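Local coordinates for putative 2OG-Fe(II) oxygenase family protein (Caulobacter crescentus CB15, PDB 3OOX) that probably acts as an iron(II)-dependent oxygenase that uses 2-oxoglutarate and O2, forming ethene from 2-oxoglutarate and oxidising L-arginine, at residues 28-36 with 241-249; 134-143 with 263-271. All coordinates share one frame; numbering follows the deposited sequence.

Contact 1: residues 28-36 with 241-249; sequences ASFERYGFA and NVLPSTVHR
The F35 ring points its edge at one face of the H248 imidazole: CZ stands over that face, displaced toward the rim and 3.5 Å from H248 CG. With centroids 5.1 Å apart and planes at 81°, the pair is a T-shaped stack. H191, D193 and H248 match the His-X-Asp...His signature of the family, consistent with a place beside the iron site. The first torsion of H248 holds CG between the backbone N and the carbonyl carbon (chi1 51°), turning the ring back toward T246. In this pose ND1 donates to T246 O over 3.1 Å, an acceptor lying in the imidazole plane. With an alanine in place of H248, the F35 edge would probably lose the face it rests on and T246 O its imidazole donor. T246 OG1 touches the same F35 ring at its edge and donates to Y33 O (2.9 Å), in the carbonyl plane and on a lone pair, which ties down the last turn of helix 19-33. G34 then leaves the helix with positive phi, its CA 3.3 Å from P244 O; a CB would run into that oxygen and into T246 OG1. One turn back, P244 CD tucks against the carbonyl oxygens of F30 and E31, 3.4 Å from F30 O. E31 lies extended beside the loop, CB 3.9 Å from L243 CD2, and a water donates to both its OE2 and V242 O, while OE1 bonds to Y152. F30 and L243 both pack on I149 of helix 127-152. Strand 35-39 pairs with 227-231 in the larger sheet, whereas H248 pairs with H191 of strand 188-191 in the smaller one, their rings edge-to-face.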
loop_
_atom_site.group_PDB
_atom_site.type_symbol
_atom_site.label_atom_id
_atom_site.label_comp_id
_atom_site.label_asym_id
_atom_site.label_seq_id
_atom_site.Cartn_x
_atom_site.Cartn_y
_atom_site.Cartn_z
ATOM N N ALA A 28 6.470 -4.803 -17.084
ATOM C CA ALA A 28 6.766 -3.694 -17.970
ATOM C C ALA A 28 6.085 -2.434 -17.433
ATOM O O ALA A 28 6.618 -1.322 -17.552
ATOM C CB ALA A 28 6.302 -3.982 -19.400
ATOM N N SER A 29 4.885 -2.599 -16.895
ATOM C CA SER A 29 4.154 -1.471 -16.357
ATOM C C SER A 29 4.872 -0.897 -15.108
ATOM O O SER A 29 5.085 0.309 -14.989
ATOM C CB SER A 29 2.702 -1.872 -16.074
ATOM O OG SER A 29 1.928 -0.761 -15.680
ATOM N N PHE A 30 5.283 -1.768 -14.196
ATOM C CA PHE A 30 6.031 -1.324 -13.030
ATOM C C PHE A 30 7.313 -0.604 -13.435
ATOM O O PHE A 30 7.664 0.416 -12.851
ATOM C CB PHE A 30 6.392 -2.514 -12.157
ATOM C CG PHE A 30 5.227 -3.112 -11.388
ATOM C CD1 PHE A 30 4.411 -2.331 -10.579
ATOM C CD2 PHE A 30 5.000 -4.469 -11.407
ATOM C CE1 PHE A 30 3.373 -2.899 -9.858
ATOM C CE2 PHE A 30 4.007 -5.044 -10.663
ATOM C CZ PHE A 30 3.152 -4.256 -9.913
ATOM N N GLU A 31 8.029 -1.154 -14.404
ATOM C CA GLU A 31 9.300 -0.564 -14.800
ATOM C C GLU A 31 9.099 0.836 -15.416
ATOM O O GLU A 31 9.920 1.735 -15.203
ATOM C CB GLU A 31 10.088 -1.474 -15.746
ATOM C CG GLU A 31 11.497 -0.942 -15.974
ATOM C CD GLU A 31 12.388 -1.838 -16.826
ATOM O OE1 GLU A 31 12.040 -3.009 -17.074
ATOM O OE2 GLU A 31 13.476 -1.355 -17.227
ATOM N N ARG A 32 8.014 1.017 -16.162
ATOM C CA ARG A 32 7.737 2.287 -16.847
ATOM C C ARG A 32 7.226 3.358 -15.879
ATOM O O ARG A 32 7.660 4.510 -15.939
ATOM C CB ARG A 32 6.718 2.054 -17.973
ATOM C CG ARG A 32 6.210 3.297 -18.709
ATOM C CD ARG A 32 7.268 4.062 -19.429
ATOM N NE ARG A 32 6.664 5.282 -19.975
ATOM C CZ ARG A 32 6.526 6.432 -19.305
ATOM N NH1 ARG A 32 6.967 6.566 -18.038
ATOM N NH2 ARG A 32 5.926 7.457 -19.903
ATOM N N TYR A 33 6.287 2.971 -15.020
ATOM C CA TYR A 33 5.483 3.931 -14.249
ATOM C C TYR A 33 5.637 3.798 -12.726
ATOM O O TYR A 33 5.189 4.686 -12.000
ATOM C CB TYR A 33 4.000 3.770 -14.559
ATOM C CG TYR A 33 3.607 4.115 -15.983
ATOM C CD1 TYR A 33 3.716 5.418 -16.442
ATOM C CD2 TYR A 33 3.116 3.139 -16.856
ATOM C CE1 TYR A 33 3.366 5.752 -17.754
ATOM C CE2 TYR A 33 2.755 3.470 -18.170
ATOM C CZ TYR A 33 2.889 4.769 -18.593
ATOM O OH TYR A 33 2.533 5.104 -19.899
ATOM N N GLY A 34 6.228 2.691 -12.265
ATOM C CA GLY A 34 6.231 2.327 -10.855
ATOM C C GLY A 34 4.901 1.786 -10.352
ATOM O O GLY A 34 4.761 1.510 -9.168
ATOM N N PHE A 35 3.958 1.587 -11.266
ATOM C CA PHE A 35 2.558 1.243 -10.980
ATOM C C PHE A 35 2.075 0.219 -11.996
ATOM O O PHE A 35 2.505 0.251 -13.147
ATOM C CB PHE A 35 1.631 2.464 -11.087
ATOM C CG PHE A 35 1.508 3.280 -9.812
ATOM C CD1 PHE A 35 2.491 4.197 -9.464
ATOM C CD2 PHE A 35 0.422 3.139 -8.968
ATOM C CE1 PHE A 35 2.397 4.927 -8.318
ATOM C CE2 PHE A 35 0.307 3.907 -7.832
ATOM C CZ PHE A 35 1.307 4.812 -7.515
ATOM N N ALA A 36 1.122 -0.615 -11.579
ATOM C CA ALA A 36 0.389 -1.499 -12.480
ATOM C C ALA A 36 -1.048 -1.582 -12.015
ATOM O O ALA A 36 -1.348 -1.345 -10.841
ATOM C CB ALA A 36 1.024 -2.878 -12.507
ATOM N N ASN A 241 17.281 0.311 -8.489
ATOM C CA ASN A 241 16.396 1.301 -9.138
ATOM C C ASN A 241 15.875 0.923 -10.528
ATOM O O ASN A 241 15.275 1.745 -11.206
ATOM C CB ASN A 241 17.052 2.701 -9.108
ATOM C CG ASN A 241 17.187 3.240 -7.692
ATOM O OD1 ASN A 241 17.767 2.607 -6.842
ATOM N ND2 ASN A 241 16.609 4.407 -7.438
ATOM N N VAL A 242 16.043 -0.328 -10.930
ATOM C CA VAL A 242 15.470 -0.835 -12.168
ATOM C C VAL A 242 13.929 -0.702 -12.115
ATOM O O VAL A 242 13.313 -0.273 -13.079
ATOM C CB VAL A 242 15.914 -2.287 -12.441
ATOM C CG1 VAL A 242 15.046 -2.916 -13.539
ATOM C CG2 VAL A 242 17.397 -2.332 -12.856
ATOM N N LEU A 243 13.336 -1.059 -10.970
ATOM C CA LEU A 243 11.917 -0.806 -10.749
ATOM C C LEU A 243 11.777 0.430 -9.852
ATOM O O LEU A 243 12.212 0.411 -8.704
ATOM C CB LEU A 243 11.225 -2.005 -10.107
ATOM C CG LEU A 243 11.321 -3.332 -10.879
ATOM C CD1 LEU A 243 10.547 -4.448 -10.200
ATOM C CD2 LEU A 243 10.819 -3.199 -12.331
ATOM N N PRO A 244 11.159 1.504 -10.370
ATOM C CA PRO A 244 11.153 2.780 -9.635
ATOM C C PRO A 244 9.995 2.866 -8.640
ATOM O O PRO A 244 8.904 2.371 -8.929
ATOM C CB PRO A 244 10.949 3.806 -10.734
ATOM C CG PRO A 244 10.092 3.049 -11.775
ATOM C CD PRO A 244 10.609 1.652 -11.743
ATOM N N SER A 245 10.270 3.457 -7.472
ATOM C CA SER A 245 9.255 3.836 -6.500
ATOM C C SER A 245 8.868 5.266 -6.835
ATOM O O SER A 245 9.670 6.195 -6.697
ATOM C CB SER A 245 9.801 3.754 -5.103
ATOM O OG SER A 245 8.830 4.182 -4.193
ATOM N N THR A 246 7.663 5.442 -7.349
ATOM C CA THR A 246 7.285 6.721 -7.922
ATOM C C THR A 246 6.350 7.535 -7.017
ATOM O O THR A 246 5.686 7.014 -6.103
ATOM C CB THR A 246 6.705 6.500 -9.329
ATOM O OG1 THR A 246 5.590 5.626 -9.251
ATOM C CG2 THR A 246 7.777 5.856 -10.194
ATOM N N VAL A 247 6.318 8.831 -7.300
ATOM C CA VAL A 247 5.564 9.805 -6.544
ATOM C C VAL A 247 4.139 9.826 -7.062
ATOM O O VAL A 247 3.893 9.798 -8.289
ATOM C CB VAL A 247 6.224 11.193 -6.680
ATOM C CG1 VAL A 247 5.327 12.282 -6.095
ATOM C CG2 VAL A 247 7.591 11.172 -5.993
ATOM N N HIS A 248 3.199 9.803 -6.128
ATOM C CA HIS A 248 1.793 9.838 -6.472
ATOM C C HIS A 248 0.989 10.714 -5.522
ATOM O O HIS A 248 1.455 11.092 -4.455
ATOM C CB HIS A 248 1.236 8.401 -6.519
ATOM C CG HIS A 248 1.530 7.565 -5.320
ATOM N ND1 HIS A 248 2.752 6.954 -5.106
ATOM C CD2 HIS A 248 0.731 7.161 -4.309
ATOM C CE1 HIS A 248 2.699 6.249 -3.989
ATOM N NE2 HIS A 248 1.477 6.331 -3.502
ATOM N N ARG A 249 -0.230 11.043 -5.921
ATOM C CA ARG A 249 -1.098 11.906 -5.149
ATOM C C ARG A 249 -2.522 11.528 -5.434
ATOM O O ARG A 249 -2.789 10.810 -6.380
ATOM C CB ARG A 249 -0.887 13.372 -5.522
ATOM C CG ARG A 249 -1.372 13.750 -6.917
ATOM C CD ARG A 249 -1.078 15.201 -7.212
ATOM N NE ARG A 249 -1.639 15.596 -8.501
ATOM C CZ ARG A 249 -1.665 16.842 -8.964
ATOM N NH1 ARG A 249 -1.124 17.829 -8.251
ATOM N NH2 ARG A 249 -2.216 17.095 -10.147
HETATM O O HOH W 1 14.564 0.428 -15.363
HETATM O O HOH W 2 5.786 3.349 -7.163
#

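Contact 2: residues 134-143 with 263-271; sequences LYNSLDGMGG and YSTPFFLHF
Y135 O accepts D139 N along the helix (2.9 Å) and also meets F267 CE1 from the strand, 3.5 Å away. F267 is the hub: with its CG anti to the backbone N (chi1 -179°), the ring rises from the strand and slots against helix 127-152. One ring face lies under the backbone at L138 C and D139 N, and its edge aims at Y135. There CE1 stands over the centre of the tyrosine ring, 3.7 Å from Y135 CD2, with the planes at 90°, a T-shaped stack. Y135 OH bonds to S169 O, fixing the tyrosine at its far end. D139 OD1 rests against carbon, 3.5 Å from F267 CE2 at the outer end of the ring and 3.7 Å from L269 CD1, while OD2 turns to a salt bridge with R103. L138 slides past F267 in the opposite sense, its CD1 3.8 Å from F267 CB, and L134 CD2 meets T265 OG1 crosswise. At the other end L269 CD1 presses on G142 CA (3.6 Å), at a place where a methyl on the glycine would collide with it. The axes of the short segments 134-143 and 267-269 cross at -49°, with a closest approach of 9.0 Å. The chemistry is that of an apolar seam between a helix and the larger sheet of the double-stranded beta-helix core: aromatic edge and face, methyls and ring carbons hold it, and Y135 OH and D139 OD2 find their partners, S169 O and R103, beyond it.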
loop_
_atom_site.group_PDB
_atom_site.type_symbol
_atom_site.label_atom_id
_atom_site.label_comp_id
_atom_site.label_asym_id
_atom_site.label_seq_id
_atom_site.Cartn_x
_atom_site.Cartn_y
_atom_site.Cartn_z
ATOM N N LEU A 134 -9.075 -9.517 5.221
ATOM C CA LEU A 134 -8.635 -8.637 4.147
ATOM C C LEU A 134 -7.116 -8.459 4.141
ATOM O O LEU A 134 -6.481 -8.460 3.068
ATOM C CB LEU A 134 -9.367 -7.287 4.212
ATOM C CG LEU A 134 -9.087 -6.305 3.051
ATOM C CD1 LEU A 134 -9.467 -6.849 1.695
ATOM C CD2 LEU A 134 -9.783 -4.946 3.276
ATOM N N TYR A 135 -6.540 -8.321 5.332
ATOM C CA TYR A 135 -5.079 -8.239 5.523
ATOM C C TYR A 135 -4.398 -9.443 4.842
ATOM O O TYR A 135 -3.517 -9.301 3.997
ATOM C CB TYR A 135 -4.738 -8.197 7.020
ATOM C CG TYR A 135 -3.262 -8.077 7.364
ATOM C CD1 TYR A 135 -2.385 -9.138 7.146
ATOM C CD2 TYR A 135 -2.726 -6.889 7.847
ATOM C CE1 TYR A 135 -1.069 -9.050 7.439
ATOM C CE2 TYR A 135 -1.352 -6.773 8.150
ATOM C CZ TYR A 135 -0.526 -7.877 7.926
ATOM O OH TYR A 135 0.813 -7.774 8.171
ATOM N N ASN A 136 -4.880 -10.623 5.202
ATOM C CA ASN A 136 -4.240 -11.835 4.694
ATOM C C ASN A 136 -4.542 -12.080 3.223
ATOM O O ASN A 136 -3.691 -12.602 2.485
ATOM C CB ASN A 136 -4.655 -13.028 5.574
ATOM C CG ASN A 136 -4.043 -12.953 6.974
ATOM O OD1 ASN A 136 -4.780 -12.990 7.979
ATOM N ND2 ASN A 136 -2.728 -12.805 7.050
ATOM N N SER A 137 -5.727 -11.689 2.764
ATOM C CA SER A 137 -6.066 -11.790 1.362
ATOM C C SER A 137 -5.198 -10.898 0.472
ATOM O O SER A 137 -4.745 -11.307 -0.588
ATOM C CB SER A 137 -7.531 -11.424 1.180
ATOM O OG SER A 137 -7.867 -11.463 -0.173
ATOM N N LEU A 138 -5.007 -9.654 0.907
ATOM C CA LEU A 138 -4.165 -8.734 0.137
ATOM C C LEU A 138 -2.689 -9.135 0.231
ATOM O O LEU A 138 -1.942 -8.968 -0.731
ATOM C CB LEU A 138 -4.408 -7.303 0.592
ATOM C CG LEU A 138 -5.768 -6.750 0.162
ATOM C CD1 LEU A 138 -6.062 -5.422 0.870
ATOM C CD2 LEU A 138 -5.873 -6.583 -1.341
ATOM N N ASP A 139 -2.271 -9.642 1.391
ATOM C CA ASP A 139 -0.890 -10.137 1.560
ATOM C C ASP A 139 -0.659 -11.297 0.584
ATOM O O ASP A 139 0.402 -11.389 -0.052
ATOM C CB ASP A 139 -0.614 -10.594 3.008
ATOM C CG ASP A 139 0.853 -10.718 3.309
ATOM O OD1 ASP A 139 1.640 -9.850 2.877
ATOM O OD2 ASP A 139 1.234 -11.688 4.014
ATOM N N GLY A 140 -1.666 -12.162 0.474
ATOM C CA GLY A 140 -1.563 -13.288 -0.496
ATOM C C GLY A 140 -1.483 -12.874 -1.955
ATOM O O GLY A 140 -0.680 -13.398 -2.735
HETATM N N MSE A 141 -2.329 -11.927 -2.331
HETATM C CA MSE A 141 -2.311 -11.415 -3.695
HETATM C C MSE A 141 -0.985 -10.718 -3.975
HETATM O O MSE A 141 -0.391 -10.841 -5.043
HETATM C CB MSE A 141 -3.515 -10.512 -3.983
HETATM C CG MSE A 141 -3.437 -9.919 -5.340
HETATM SE SE MSE A 141 -3.366 -11.245 -6.767
HETATM C CE MSE A 141 -5.291 -11.555 -6.853
ATOM N N GLY A 142 -0.478 -9.986 -2.974
ATOM C CA GLY A 142 0.841 -9.370 -3.086
ATOM C C GLY A 142 1.947 -10.374 -3.380
ATOM O O GLY A 142 2.828 -10.123 -4.198
ATOM N N GLY A 143 1.849 -11.530 -2.741
ATOM C CA GLY A 143 2.787 -12.627 -3.030
ATOM C C GLY A 143 2.735 -13.064 -4.487
ATOM O O GLY A 143 3.767 -13.330 -5.085
ATOM N N TYR A 263 -13.679 6.162 1.543
ATOM C CA TYR A 263 -12.969 5.164 2.338
ATOM C C TYR A 263 -11.984 4.491 1.414
ATOM O O TYR A 263 -12.259 4.261 0.224
ATOM C CB TYR A 263 -13.913 4.094 2.900
ATOM C CG TYR A 263 -15.008 4.649 3.740
ATOM C CD1 TYR A 263 -16.185 5.100 3.160
ATOM C CD2 TYR A 263 -14.870 4.756 5.119
ATOM C CE1 TYR A 263 -17.190 5.624 3.923
ATOM C CE2 TYR A 263 -15.865 5.275 5.901
ATOM C CZ TYR A 263 -17.031 5.705 5.299
ATOM O OH TYR A 263 -18.037 6.219 6.071
ATOM N N SER A 264 -10.836 4.156 1.961
ATOM C CA SER A 264 -9.809 3.423 1.241
ATOM C C SER A 264 -9.146 2.431 2.192
ATOM O O SER A 264 -9.040 2.703 3.379
ATOM C CB SER A 264 -8.779 4.404 0.686
ATOM O OG SER A 264 -7.866 3.772 -0.193
ATOM N N THR A 265 -8.691 1.305 1.667
ATOM C CA THR A 265 -8.066 0.274 2.492
ATOM C C THR A 265 -6.779 -0.249 1.845
ATOM O O THR A 265 -6.663 -1.456 1.555
ATOM C CB THR A 265 -9.043 -0.897 2.801
ATOM O OG1 THR A 265 -9.328 -1.630 1.596
ATOM C CG2 THR A 265 -10.355 -0.363 3.432
ATOM N N PRO A 266 -5.768 0.623 1.656
ATOM C CA PRO A 266 -4.515 0.167 1.095
ATOM C C PRO A 266 -3.755 -0.820 1.998
ATOM O O PRO A 266 -3.780 -0.688 3.204
ATOM C CB PRO A 266 -3.700 1.455 0.930
ATOM C CG PRO A 266 -4.281 2.381 1.932
ATOM C CD PRO A 266 -5.749 2.057 1.979
ATOM N N PHE A 267 -3.044 -1.754 1.362
ATOM C CA PHE A 267 -2.217 -2.726 2.062
ATOM C C PHE A 267 -0.774 -2.451 1.687
ATOM O O PHE A 267 -0.408 -2.570 0.499
ATOM C CB PHE A 267 -2.623 -4.144 1.680
ATOM C CG PHE A 267 -1.826 -5.202 2.394
ATOM C CD1 PHE A 267 -2.139 -5.558 3.694
ATOM C CD2 PHE A 267 -0.739 -5.786 1.798
ATOM C CE1 PHE A 267 -1.423 -6.470 4.388
ATOM C CE2 PHE A 267 -0.004 -6.727 2.515
ATOM C CZ PHE A 267 -0.394 -7.088 3.800
ATOM N N PHE A 268 0.030 -2.101 2.685
ATOM C CA PHE A 268 1.455 -1.800 2.533
ATOM C C PHE A 268 2.254 -3.058 2.866
ATOM O O PHE A 268 2.516 -3.366 4.060
ATOM C CB PHE A 268 1.833 -0.632 3.439
ATOM C CG PHE A 268 1.086 0.633 3.139
ATOM C CD1 PHE A 268 1.535 1.498 2.155
ATOM C CD2 PHE A 268 -0.070 0.967 3.828
ATOM C CE1 PHE A 268 0.870 2.682 1.903
ATOM C CE2 PHE A 268 -0.769 2.132 3.521
ATOM C CZ PHE A 268 -0.295 2.973 2.540
ATOM N N LEU A 269 2.667 -3.759 1.794
ATOM C CA LEU A 269 3.390 -4.997 1.932
ATOM C C LEU A 269 4.857 -4.694 2.131
ATOM O O LEU A 269 5.453 -3.919 1.367
ATOM C CB LEU A 269 3.184 -5.891 0.708
ATOM C CG LEU A 269 3.523 -7.371 0.823
ATOM C CD1 LEU A 269 2.708 -8.180 -0.229
ATOM C CD2 LEU A 269 5.026 -7.628 0.691
ATOM N N HIS A 270 5.428 -5.253 3.206
ATOM C CA HIS A 270 6.820 -5.053 3.597
ATOM C C HIS A 270 7.561 -6.381 3.616
ATOM O O HIS A 270 6.967 -7.449 3.830
ATOM C CB HIS A 270 6.903 -4.563 5.040
ATOM C CG HIS A 270 6.538 -3.125 5.256
ATOM N ND1 HIS A 270 5.291 -2.575 4.996
ATOM C CD2 HIS A 270 7.280 -2.119 5.788
ATOM C CE1 HIS A 270 5.290 -1.306 5.382
ATOM N NE2 HIS A 270 6.479 -1.003 5.849
ATOM N N PHE A 271 8.878 -6.293 3.408
ATOM C CA PHE A 271 9.743 -7.427 3.621
ATOM C C PHE A 271 9.753 -7.792 5.148
ATOM O O PHE A 271 9.452 -7.005 6.034
ATOM C CB PHE A 271 11.189 -7.098 3.228
ATOM C CG PHE A 271 11.432 -6.959 1.759
ATOM C CD1 PHE A 271 11.036 -7.934 0.873
ATOM C CD2 PHE A 271 12.157 -5.879 1.253
ATOM C CE1 PHE A 271 11.270 -7.819 -0.482
ATOM C CE2 PHE A 271 12.447 -5.798 -0.110
ATOM C CZ PHE A 271 11.971 -6.750 -0.984
#

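How the contacts relate
From the N terminus the chain first lays down 28-36, where helix 19-33 runs into strand 35-39, and then 134-143 on the long helix 127-152. Segment 241-249 then comes back to 28-36, closing contact 1 over 204 intervening residues, and soon afterwards 263-271 closes contact 2 over 119. The segments alternate, so the two loops cross and neither nests within the other. Both contacts reach the eight-stranded sheet, through strands 35-39 and 262-269, and contact 1 also brings in the smaller sheet through strand 248-250. The contacts do not touch: their centres lie about 18 Å apart, yet helix 127-152 serves both, meeting contact 1 through V145, I149 and Y152.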